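Local structure of hypothetical protein (Staphylococcus aureus subsp. aureus, 1QYI) at residues F6-V11 and L234-G239. The protein is of unknown function but carries a haloacid dehalogenase (HAD)-like hydrolase domain, so it may act as a phosphatase or related hydrolase. Sequence-based numbering, arbitrary orientation.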
loop_
_atom_site.group_PDB
_atom_site.type_symbol
_atom_site.label_atom_id
_atom_site.label_comp_id
_atom_site.label_asym_id
_atom_site.label_seq_id
_atom_site.Cartn_x
_atom_site.Cartn_y
_atom_site.Cartn_z
ATOM N N PHE A 6 12.115 -12.156 7.665
ATOM C CA PHE A 6 12.123 -11.209 6.549
ATOM C C PHE A 6 10.883 -10.332 6.460
ATOM O O PHE A 6 9.786 -10.716 6.873
ATOM C CB PHE A 6 12.238 -11.973 5.230
ATOM C CG PHE A 6 13.618 -12.492 4.938
ATOM C CD1 PHE A 6 14.594 -11.639 4.418
ATOM C CD2 PHE A 6 13.937 -13.834 5.159
ATOM C CE1 PHE A 6 15.861 -12.109 4.116
ATOM C CE2 PHE A 6 15.200 -14.318 4.863
ATOM C CZ PHE A 6 16.172 -13.451 4.337
ATOM N N ASP A 7 11.072 -9.142 5.908
ATOM C CA ASP A 7 9.972 -8.213 5.674
ATOM C C ASP A 7 9.795 -8.291 4.162
ATOM O O ASP A 7 10.724 -8.690 3.465
ATOM C CB ASP A 7 10.350 -6.798 6.104
ATOM C CG ASP A 7 9.254 -5.790 5.821
ATOM O OD1 ASP A 7 8.063 -6.165 5.842
ATOM O OD2 ASP A 7 9.579 -4.610 5.584
ATOM N N VAL A 8 8.624 -7.930 3.651
ATOM C CA VAL A 8 8.396 -8.029 2.217
ATOM C C VAL A 8 8.704 -6.751 1.448
ATOM O O VAL A 8 9.655 -6.722 0.665
ATOM C CB VAL A 8 6.961 -8.483 1.920
ATOM C CG1 VAL A 8 6.817 -8.772 0.443
ATOM C CG2 VAL A 8 6.637 -9.739 2.733
ATOM N N ASP A 9 7.922 -5.698 1.658
ATOM C CA ASP A 9 8.203 -4.469 0.943
ATOM C C ASP A 9 9.482 -3.868 1.473
ATOM O O ASP A 9 9.724 -3.863 2.683
ATOM C CB ASP A 9 7.064 -3.450 1.068
ATOM C CG ASP A 9 5.810 -3.873 0.314
ATOM O OD1 ASP A 9 5.930 -4.537 -0.744
ATOM O OD2 ASP A 9 4.702 -3.524 0.776
ATOM N N GLY A 10 10.296 -3.369 0.543
ATOM C CA GLY A 10 11.565 -2.764 0.887
ATOM C C GLY A 10 12.674 -3.795 0.950
ATOM O O GLY A 10 13.829 -3.439 1.171
ATOM N N VAL A 11 12.320 -5.067 0.750
ATOM C CA VAL A 11 13.281 -6.170 0.802
ATOM C C VAL A 11 13.254 -7.031 -0.459
ATOM O O VAL A 11 14.242 -7.134 -1.185
ATOM C CB VAL A 11 12.996 -7.108 2.005
ATOM C CG1 VAL A 11 13.922 -8.311 1.955
ATOM C CG2 VAL A 11 13.165 -6.360 3.311
ATOM N N LEU A 234 13.472 -19.954 7.922
ATOM C CA LEU A 234 13.003 -18.671 7.401
ATOM C C LEU A 234 11.609 -18.256 7.893
ATOM O O LEU A 234 10.784 -19.100 8.238
ATOM C CB LEU A 234 13.029 -18.705 5.870
ATOM C CG LEU A 234 14.326 -19.214 5.227
ATOM C CD1 LEU A 234 14.263 -19.009 3.723
ATOM C CD2 LEU A 234 15.521 -18.474 5.804
ATOM N N GLY A 235 11.368 -16.945 7.932
ATOM C CA GLY A 235 10.086 -16.423 8.379
ATOM C C GLY A 235 9.708 -15.094 7.737
ATOM O O GLY A 235 10.584 -14.354 7.282
ATOM N N ILE A 236 8.409 -14.787 7.691
ATOM C CA ILE A 236 7.920 -13.532 7.100
ATOM C C ILE A 236 6.948 -12.725 7.983
ATOM O O ILE A 236 5.974 -13.271 8.498
ATOM C CB ILE A 236 7.189 -13.779 5.741
ATOM C CG1 ILE A 236 8.168 -14.311 4.700
ATOM C CG2 ILE A 236 6.623 -12.468 5.199
ATOM C CD1 ILE A 236 9.254 -13.325 4.343
ATOM N N ALA A 237 7.229 -11.432 8.136
ATOM C CA ALA A 237 6.382 -10.495 8.884
ATOM C C ALA A 237 6.218 -9.248 8.006
ATOM O O ALA A 237 7.182 -8.508 7.790
ATOM C CB ALA A 237 7.030 -10.112 10.225
ATOM N N THR A 238 5.014 -9.016 7.488
ATOM C CA THR A 238 4.774 -7.848 6.634
ATOM C C THR A 238 3.494 -7.101 7.002
ATOM O O THR A 238 2.660 -7.605 7.756
ATOM C CB THR A 238 4.671 -8.248 5.141
ATOM O OG1 THR A 238 4.442 -7.076 4.350
ATOM C CG2 THR A 238 3.532 -9.233 4.926
ATOM N N GLY A 239 3.355 -5.893 6.459
ATOM C CA GLY A 239 2.173 -5.085 6.705
ATOM C C GLY A 239 1.113 -5.383 5.660
ATOM O O GLY A 239 -0.010 -4.886 5.732
#
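Phe6, the last residue of strand 3-6, pairs in parallel with Ile236 of the neighbouring strand 233-237 and, as in a parallel bridge, its N and O bond to the residues flanking that partner, Gly235 and Ala237. Phe6 N donates to Gly235 O at 2.7 Å, and Phe6 O accepts from Ala237 N at 2.9 Å, nearly in line with the carbonyl bond. A CA-H...O contact from Ile236 CA to Phe6 O (3.4 Å) adds to the pairing, and beyond the bridge Asp7 CA makes another to Ala237 O. The side chains of Phe6 and Ile236 emerge on the same face of the sheet. With CG1 anti to the carbonyl carbon (chi1 -65°) and the chain turned again at chi2 (-64°), Ile236 CD1 comes to 3.4 Å from Phe6 CB, while Leu234 CD2 meets the edge of the phenyl ring; Leu224 and Leu227 of helix 217-229 also pack on Phe6. The run Asp7-Val8-Asp9-Gly10-Val11 fits the DxDGV/T signature that follows the first strand of the Rossmann-like HAD fold, where the first aspartate is typically the nucleophile, a role Asp7 would be expected to share. Asp7 OD1 comes to 3.2 Å from Ala237 O, two acceptors that do not bond to each other; Lys284 NZ hydrogen-bonds to Ala237 O and forms a long, weak ion pair with OD1. Past the paired strands, Val8 points back toward 234-239. Val8 CG2 touches Ile236 CG2 at 3.7 Å, the two side chains crossing at about a right angle, and reaches Thr238 CB at 3.4 Å, while Thr238 OG1 is hydrogen-bonded to Arg240 N.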